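Local coordinates for protein restriction endonuclease EcoP15I, restriction subunit (Escherichia coli, PDB 4ZCF) that cleaves DNA as the ATP-dependent restriction subunit of a type III restriction-modification enzyme, working together with Mod subunits, at residues Phe748-Ser753 with Val758-Leu763; Asp100-Phe105 with Tyr140-Arg145. One frame throughout, in Å; residues are numbered along the deposited sequence.

Interaction 1: residues Phe748-Ser753 with Val758-Leu763; sequences FLDNLS and VKHGTL
Ser753 lies over one face of the His760 ring where the chain passes from helix 745-756 through a short turn into helix 760-769. Ser753 OG sits above the centre of the imidazole, 3.1 Å from the plane, and Ser753 CB makes a CH-pi contact 3.9 Å from the ring centroid. Within its own helix Ser753 OG donates to Leu749 O at 2.6 Å, which fixes the hydroxyl against the ring; the same carbonyl takes Ser753 N from its opposite face. With CG anti to its carbonyl carbon (chi1 -80°), His760 reaches across to Asp750, whose CG comes within 3.5 Å of His760 NE2, the carboxylate and ring planes being 66° apart. The apolar contacts lie deeper: Leu763 passes alongside Leu749, with Leu749 CD2 3.9 Å from Leu763 CB, and Leu763 CD2 meets Leu752 CD2 at 3.8 Å. Phe767 and Phe695 extend this layer. An alanine in place of His760 would probably uncover Ser753 and leave Asp750 without the ring beside its carboxylate. The contact thus grades from a polar side, with Asp750 and His760, to a leucine interior, and a carboxylate so near the imidazole may favour its protonated form.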
ATOM      1  N   PHE C 748     -26.623  27.163 -13.062  1.00 65.50           N
ATOM      2  CA  PHE C 748     -28.071  27.318 -13.240  1.00 65.17           C
ATOM      3  C   PHE C 748     -28.450  27.060 -14.718  1.00 66.42           C
ATOM      4  O   PHE C 748     -29.173  26.096 -14.997  1.00 65.45           O
ATOM      5  CB  PHE C 748     -28.519  28.712 -12.736  1.00 67.71           C
ATOM      6  CG  PHE C 748     -29.942  29.114 -13.042  1.00 69.97           C
ATOM      7  CD1 PHE C 748     -31.007  28.572 -12.326  1.00 73.55           C
ATOM      8  CD2 PHE C 748     -30.219  30.047 -14.035  1.00 72.46           C
ATOM      9  CE1 PHE C 748     -32.328  28.921 -12.631  1.00 74.52           C
ATOM     10  CE2 PHE C 748     -31.539  30.405 -14.332  1.00 75.71           C
ATOM     11  CZ  PHE C 748     -32.585  29.841 -13.625  1.00 73.85           C
ATOM     12  N   LEU C 749     -27.889  27.868 -15.659  1.00 61.16           N
ATOM     13  CA  LEU C 749     -28.081  27.743 -17.117  1.00 60.35           C
ATOM     14  C   LEU C 749     -27.744  26.346 -17.669  1.00 64.60           C
ATOM     15  O   LEU C 749     -28.381  25.895 -18.627  1.00 63.43           O
ATOM     16  CB  LEU C 749     -27.245  28.788 -17.875  1.00 59.84           C
ATOM     17  CG  LEU C 749     -27.673  30.248 -17.765  1.00 63.60           C
ATOM     18  CD1 LEU C 749     -26.621  31.143 -18.352  1.00 63.19           C
ATOM     19  CD2 LEU C 749     -29.021  30.498 -18.457  1.00 65.55           C
ATOM     20  N   ASP C 750     -26.724  25.683 -17.083  1.00 61.74           N
ATOM     21  CA  ASP C 750     -26.292  24.341 -17.480  1.00 62.01           C
ATOM     22  C   ASP C 750     -27.361  23.304 -17.076  1.00 67.26           C
ATOM     23  O   ASP C 750     -27.720  22.435 -17.884  1.00 67.54           O
ATOM     24  CB  ASP C 750     -24.900  24.010 -16.894  1.00 63.55           C
ATOM     25  CG  ASP C 750     -23.710  24.473 -17.729  1.00 68.88           C
ATOM     26  OD1 ASP C 750     -23.470  25.694 -17.800  1.00 68.20           O
ATOM     27  OD2 ASP C 750     -22.997  23.610 -18.269  1.00 75.85           O
ATOM     28  N   ASN C 751     -27.906  23.449 -15.844  1.00 63.61           N
ATOM     29  CA  ASN C 751     -28.965  22.600 -15.284  1.00 62.77           C
ATOM     30  C   ASN C 751     -30.302  22.855 -15.999  1.00 64.19           C
ATOM     31  O   ASN C 751     -31.095  21.920 -16.182  1.00 62.85           O
ATOM     32  CB  ASN C 751     -29.101  22.852 -13.781  1.00 63.50           C
ATOM     33  N   LEU C 752     -30.532  24.123 -16.422  1.00 60.06           N
ATOM     34  CA  LEU C 752     -31.738  24.553 -17.141  1.00 59.30           C
ATOM     35  C   LEU C 752     -31.784  23.960 -18.566  1.00 63.36           C
ATOM     36  O   LEU C 752     -32.731  23.241 -18.866  1.00 62.62           O
ATOM     37  CB  LEU C 752     -31.875  26.097 -17.131  1.00 58.92           C
ATOM     38  CG  LEU C 752     -33.195  26.704 -17.646  1.00 62.36           C
ATOM     39  CD1 LEU C 752     -34.372  26.322 -16.776  1.00 62.36           C
ATOM     40  CD2 LEU C 752     -33.100  28.208 -17.775  1.00 62.12           C
ATOM     41  N   SER C 753     -30.733  24.185 -19.399  1.00 60.98           N
ATOM     42  CA  SER C 753     -30.590  23.651 -20.777  1.00 60.61           C
ATOM     43  C   SER C 753     -30.862  22.151 -20.851  1.00 65.76           C
ATOM     44  O   SER C 753     -31.556  21.701 -21.762  1.00 66.36           O
ATOM     45  CB  SER C 753     -29.184  23.900 -21.320  1.00 62.82           C
ATOM     46  OG  SER C 753     -28.748  25.236 -21.154  1.00 71.20           O
ATOM     47  N   VAL C 758     -33.275  23.996 -24.145  1.00 57.26           N
ATOM     48  CA  VAL C 758     -33.011  25.183 -24.971  1.00 55.81           C
ATOM     49  C   VAL C 758     -31.575  25.698 -24.851  1.00 58.04           C
ATOM     50  O   VAL C 758     -30.968  25.558 -23.793  1.00 57.99           O
ATOM     51  CB  VAL C 758     -34.141  26.281 -25.093  1.00 59.00           C
ATOM     52  CG1 VAL C 758     -35.426  25.923 -24.349  1.00 58.35           C
ATOM     53  CG2 VAL C 758     -33.667  27.688 -24.753  1.00 58.57           C
ATOM     54  N   LYS C 759     -31.023  26.231 -25.964  1.00 53.50           N
ATOM     55  CA  LYS C 759     -29.664  26.753 -26.095  1.00 53.09           C
ATOM     56  C   LYS C 759     -29.251  27.644 -24.946  1.00 61.09           C
ATOM     57  O   LYS C 759     -30.044  28.469 -24.502  1.00 62.07           O
ATOM     58  CB  LYS C 759     -29.497  27.513 -27.411  1.00 53.57           C
ATOM     59  CG  LYS C 759     -29.124  26.659 -28.609  1.00 52.91           C
ATOM     60  CD  LYS C 759     -28.700  27.563 -29.766  1.00 48.93           C
ATOM     61  CE  LYS C 759     -27.816  26.863 -30.760  1.00 53.95           C
ATOM     62  NZ  LYS C 759     -26.777  27.785 -31.316  1.00 57.79           N
ATOM     63  N   HIS C 760     -28.005  27.474 -24.465  1.00 59.54           N
ATOM     64  CA  HIS C 760     -27.415  28.265 -23.384  1.00 60.11           C
ATOM     65  C   HIS C 760     -27.442  29.741 -23.751  1.00 65.66           C
ATOM     66  O   HIS C 760     -27.776  30.553 -22.902  1.00 66.55           O
ATOM     67  CB  HIS C 760     -25.956  27.844 -23.121  1.00 60.79           C
ATOM     68  CG  HIS C 760     -25.808  26.619 -22.286  1.00 64.65           C
ATOM     69  ND1 HIS C 760     -25.882  25.352 -22.842  1.00 67.19           N
ATOM     70  CD2 HIS C 760     -25.534  26.501 -20.968  1.00 66.85           C
ATOM     71  CE1 HIS C 760     -25.685  24.506 -21.842  1.00 66.63           C
ATOM     72  NE2 HIS C 760     -25.471  25.150 -20.694  1.00 66.90           N
ATOM     73  N   GLY C 761     -27.092  30.058 -25.007  1.00 62.09           N
ATOM     74  CA  GLY C 761     -27.043  31.415 -25.539  1.00 61.56           C
ATOM     75  C   GLY C 761     -28.382  32.111 -25.650  1.00 65.33           C
ATOM     76  O   GLY C 761     -28.466  33.318 -25.423  1.00 64.01           O
ATOM     77  N   THR C 762     -29.441  31.362 -26.014  1.00 62.46           N
ATOM     78  CA  THR C 762     -30.786  31.930 -26.158  1.00 61.91           C
ATOM     79  C   THR C 762     -31.479  32.160 -24.801  1.00 63.74           C
ATOM     80  O   THR C 762     -32.289  33.077 -24.690  1.00 62.78           O
ATOM     81  CB  THR C 762     -31.605  31.181 -27.204  1.00 69.78           C
ATOM     82  OG1 THR C 762     -31.847  29.862 -26.729  1.00 75.79           O
ATOM     83  CG2 THR C 762     -30.920  31.153 -28.579  1.00 64.05           C
ATOM     84  N   LEU C 763     -31.131  31.340 -23.775  1.00 58.29           N
ATOM     85  CA  LEU C 763     -31.621  31.450 -22.399  1.00 57.15           C
ATOM     86  C   LEU C 763     -30.948  32.664 -21.763  1.00 61.79           C
ATOM     87  O   LEU C 763     -31.588  33.438 -21.055  1.00 62.22           O
ATOM     88  CB  LEU C 763     -31.250  30.189 -21.581  1.00 56.80           C
ATOM     89  CG  LEU C 763     -32.021  28.904 -21.849  1.00 60.07           C
ATOM     90  CD1 LEU C 763     -31.391  27.725 -21.140  1.00 59.21           C
ATOM     91  CD2 LEU C 763     -33.464  29.043 -21.460  1.00 62.25           C
TER

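Interaction 2: residues Asp100-Phe105 with Tyr140-Arg145; sequences DLNKSF and YKRELR
Tyr140 reaches from the end of helix 130-140 to helix 90-105, which packs against the parallel sheet of the N-terminal RecA-like (P-loop NTPase) motor domain; the chain then runs on into strand 143-148, at one edge of that sheet, where Glu143 and Arg145 pair through their backbones with strand 180-186. The phenol OH of Tyr140 donates to Asp100 OD1 at 2.7 Å, meeting the oxygen from above the carboxylate plane, 59° out of it, while OD1 itself lies near the plane of the ring at its edge. Lys96 also hydrogen-bonds to the hydroxyl, which therefore stands between an acid and a base of one helix, and Phe99 meets the same ring. The Lys103 side chain runs at about a right angle to that of Tyr140; it bends at chi3 (-114°), and Lys103 NZ ends 3.6 Å from Tyr140 CD2. Successive turns of helix 90-105 thus all touch this tyrosine. Lys141 follows with a positive phi, ending the helix and turning the chain toward the strand. Arg142 comes next, its side chain bent at chi2 and directed at Asn102. The amide of Asn102 is gripped at both ends: ND2 donates to Ile107 O just past its helix, and Asn102 OD1, approached in its carbonyl plane, accepts from Arg142 NE at 2.9 Å with an N-H...O angle of 147°.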
ATOM      1  N   ASP C 100     -28.598  15.006  -4.424  1.00 45.14           N
ATOM      2  CA  ASP C 100     -29.520  16.143  -4.253  1.00 44.57           C
ATOM      3  C   ASP C 100     -29.165  17.030  -3.053  1.00 48.40           C
ATOM      4  O   ASP C 100     -29.196  18.260  -3.184  1.00 51.09           O
ATOM      5  CB  ASP C 100     -30.993  15.712  -4.293  1.00 45.77           C
ATOM      6  CG  ASP C 100     -31.585  15.679  -5.692  1.00 56.70           C
ATOM      7  OD1 ASP C 100     -30.916  16.147  -6.639  1.00 58.75           O
ATOM      8  OD2 ASP C 100     -32.737  15.248  -5.834  1.00 63.31           O
ATOM      9  N   LEU C 101     -28.737  16.434  -1.925  1.00 41.63           N
ATOM     10  CA  LEU C 101     -28.281  17.205  -0.756  1.00 40.98           C
ATOM     11  C   LEU C 101     -26.963  17.921  -1.093  1.00 46.75           C
ATOM     12  O   LEU C 101     -26.686  19.008  -0.576  1.00 46.42           O
ATOM     13  CB  LEU C 101     -28.142  16.330   0.502  1.00 40.08           C
ATOM     14  CG  LEU C 101     -29.457  15.832   1.110  1.00 43.48           C
ATOM     15  CD1 LEU C 101     -29.228  14.564   1.912  1.00 43.30           C
ATOM     16  CD2 LEU C 101     -30.128  16.927   1.967  1.00 44.63           C
ATOM     17  N   ASN C 102     -26.194  17.336  -2.023  1.00 44.24           N
ATOM     18  CA  ASN C 102     -24.976  17.942  -2.517  1.00 44.72           C
ATOM     19  C   ASN C 102     -25.298  19.100  -3.472  1.00 50.11           C
ATOM     20  O   ASN C 102     -24.698  20.168  -3.351  1.00 50.33           O
ATOM     21  CB  ASN C 102     -24.098  16.918  -3.210  1.00 45.09           C
ATOM     22  CG  ASN C 102     -22.848  17.540  -3.762  1.00 52.24           C
ATOM     23  OD1 ASN C 102     -22.742  17.781  -4.969  1.00 48.43           O
ATOM     24  ND2 ASN C 102     -21.913  17.891  -2.886  1.00 35.58           N
ATOM     25  N   LYS C 103     -26.224  18.892  -4.428  1.00 47.60           N
ATOM     26  CA  LYS C 103     -26.603  19.933  -5.391  1.00 47.36           C
ATOM     27  C   LYS C 103     -27.095  21.200  -4.648  1.00 53.25           C
ATOM     28  O   LYS C 103     -26.455  22.255  -4.732  1.00 52.57           O
ATOM     29  CB  LYS C 103     -27.648  19.390  -6.388  1.00 48.62           C
ATOM     30  CG  LYS C 103     -28.110  20.392  -7.451  1.00 52.56           C
ATOM     31  CD  LYS C 103     -29.059  19.759  -8.457  1.00 52.11           C
ATOM     32  CE  LYS C 103     -28.448  19.700  -9.837  1.00 66.93           C
ATOM     33  NZ  LYS C 103     -29.117  18.690 -10.711  1.00 77.42           N
ATOM     34  N   SER C 104     -28.159  21.047  -3.839  1.00 50.83           N
ATOM     35  CA  SER C 104     -28.801  22.135  -3.104  1.00 50.33           C
ATOM     36  C   SER C 104     -27.978  22.832  -2.021  1.00 54.19           C
ATOM     37  O   SER C 104     -28.070  24.054  -1.895  1.00 53.89           O
ATOM     38  CB  SER C 104     -30.138  21.670  -2.537  1.00 52.80           C
ATOM     39  OG  SER C 104     -30.978  21.154  -3.556  1.00 60.16           O
ATOM     40  N   PHE C 105     -27.189  22.072  -1.237  1.00 50.97           N
ATOM     41  CA  PHE C 105     -26.471  22.608  -0.076  1.00 50.09           C
ATOM     42  C   PHE C 105     -24.961  22.469  -0.014  1.00 50.60           C
ATOM     43  O   PHE C 105     -24.338  23.050   0.883  1.00 48.95           O
ATOM     44  CB  PHE C 105     -27.106  22.063   1.217  1.00 52.26           C
ATOM     45  CG  PHE C 105     -28.615  22.085   1.197  1.00 54.33           C
ATOM     46  CD1 PHE C 105     -29.311  23.291   1.233  1.00 57.54           C
ATOM     47  CD2 PHE C 105     -29.341  20.901   1.114  1.00 56.27           C
ATOM     48  CE1 PHE C 105     -30.710  23.309   1.205  1.00 58.21           C
ATOM     49  CE2 PHE C 105     -30.741  20.921   1.095  1.00 58.74           C
ATOM     50  CZ  PHE C 105     -31.412  22.124   1.138  1.00 56.80           C
ATOM     51  N   TYR C 140     -25.601  15.270 -12.792  1.00 43.82           N
ATOM     52  CA  TYR C 140     -25.088  16.214 -11.780  1.00 42.47           C
ATOM     53  C   TYR C 140     -23.725  16.840 -12.011  1.00 48.13           C
ATOM     54  O   TYR C 140     -23.394  17.798 -11.305  1.00 47.63           O
ATOM     55  CB  TYR C 140     -25.087  15.553 -10.383  1.00 42.39           C
ATOM     56  CG  TYR C 140     -26.467  15.199  -9.867  1.00 41.79           C
ATOM     57  CD1 TYR C 140     -27.051  13.969 -10.165  1.00 43.93           C
ATOM     58  CD2 TYR C 140     -27.201  16.103  -9.108  1.00 40.89           C
ATOM     59  CE1 TYR C 140     -28.334  13.651  -9.728  1.00 43.31           C
ATOM     60  CE2 TYR C 140     -28.458  15.774  -8.617  1.00 41.64           C
ATOM     61  CZ  TYR C 140     -29.029  14.552  -8.943  1.00 47.87           C
ATOM     62  OH  TYR C 140     -30.277  14.221  -8.479  1.00 46.00           O
ATOM     63  N   LYS C 141     -22.916  16.302 -12.962  1.00 46.71           N
ATOM     64  CA  LYS C 141     -21.529  16.719 -13.223  1.00 46.97           C
ATOM     65  C   LYS C 141     -20.725  16.565 -11.915  1.00 52.28           C
ATOM     66  O   LYS C 141     -19.966  17.450 -11.509  1.00 52.66           O
ATOM     67  CB  LYS C 141     -21.473  18.143 -13.778  1.00 48.06           C
ATOM     68  N   ARG C 142     -20.959  15.419 -11.235  1.00 49.50           N
ATOM     69  CA  ARG C 142     -20.343  15.028  -9.971  1.00 49.33           C
ATOM     70  C   ARG C 142     -19.739  13.629 -10.051  1.00 54.58           C
ATOM     71  O   ARG C 142     -20.210  12.778 -10.809  1.00 52.29           O
ATOM     72  CB  ARG C 142     -21.358  15.074  -8.810  1.00 48.18           C
ATOM     73  CG  ARG C 142     -21.856  16.462  -8.443  1.00 52.10           C
ATOM     74  CD  ARG C 142     -20.773  17.345  -7.856  1.00 50.58           C
ATOM     75  NE  ARG C 142     -21.322  18.590  -7.319  1.00 56.03           N
ATOM     76  CZ  ARG C 142     -21.471  19.714  -8.012  1.00 63.31           C
ATOM     77  NH1 ARG C 142     -21.130  19.763  -9.294  1.00 44.45           N
ATOM     78  NH2 ARG C 142     -21.970  20.797  -7.430  1.00 45.43           N
ATOM     79  N   GLU C 143     -18.695  13.402  -9.239  1.00 53.87           N
ATOM     80  CA  GLU C 143     -17.985  12.129  -9.134  1.00 54.18           C
ATOM     81  C   GLU C 143     -18.057  11.671  -7.700  1.00 59.24           C
ATOM     82  O   GLU C 143     -17.819  12.466  -6.801  1.00 58.85           O
ATOM     83  CB  GLU C 143     -16.504  12.276  -9.532  1.00 55.34           C
ATOM     84  CG  GLU C 143     -16.257  12.897 -10.892  1.00 64.11           C
ATOM     85  CD  GLU C 143     -16.631  12.084 -12.116  1.00 81.87           C
ATOM     86  OE1 GLU C 143     -16.804  10.844 -12.007  1.00 74.56           O
ATOM     87  OE2 GLU C 143     -16.702  12.702 -13.204  1.00 62.12           O
ATOM     88  N   LEU C 144     -18.385  10.411  -7.468  1.00 58.04           N
ATOM     89  CA  LEU C 144     -18.376   9.949  -6.096  1.00 59.64           C
ATOM     90  C   LEU C 144     -17.089   9.166  -5.788  1.00 62.84           C
ATOM     91  O   LEU C 144     -16.656   8.322  -6.579  1.00 63.77           O
ATOM     92  CB  LEU C 144     -19.673   9.223  -5.662  1.00 60.71           C
ATOM     93  CG  LEU C 144     -20.048   7.903  -6.341  1.00 66.56           C
ATOM     94  CD1 LEU C 144     -19.405   6.711  -5.640  1.00 67.11           C
ATOM     95  CD2 LEU C 144     -21.540   7.706  -6.295  1.00 70.33           C
ATOM     96  N   ARG C 145     -16.434   9.537  -4.688  1.00 56.65           N
ATOM     97  CA  ARG C 145     -15.235   8.885  -4.176  1.00 54.00           C
ATOM     98  C   ARG C 145     -15.758   8.054  -3.025  1.00 54.63           C
ATOM     99  O   ARG C 145     -16.516   8.551  -2.182  1.00 51.46           O
ATOM    100  CB  ARG C 145     -14.161   9.901  -3.725  1.00 51.25           C
ATOM    101  CG  ARG C 145     -13.543  10.727  -4.854  1.00 52.09           C
ATOM    102  CD  ARG C 145     -12.703   9.903  -5.843  1.00 60.15           C
ATOM    103  NE  ARG C 145     -12.536  10.609  -7.123  1.00 73.29           N
ATOM    104  CZ  ARG C 145     -13.397  10.558  -8.143  1.00 81.90           C
ATOM    105  NH1 ARG C 145     -14.487   9.799  -8.070  1.00 80.05           N
ATOM    106  NH2 ARG C 145     -13.166  11.252  -9.246  1.00 45.04           N
TER

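Overall arrangement
Interaction 2 comes first along the chain and belongs to the N-terminal helicase-like motor, where helix 90-105 meets the turn between helix 130-140 and edge strand 143-148 of the seven-stranded parallel sheet. Interaction 1 follows some 600 residues later, after the second parallel sheet, within the consecutive helices 745-756 and 760-769. The two share no helix, strand or sheet. Their centres are nevertheless 19 Å apart and their nearest atoms about 5 Å, without touching, so the late helix pair comes back close to helix 90-105, which flanks the first motor sheet. Lys759, at the start of the second helix, also hydrogen-bonds to Ser613 and Ser617 of another chain, which places this part of the subunit at an interface of the assembly.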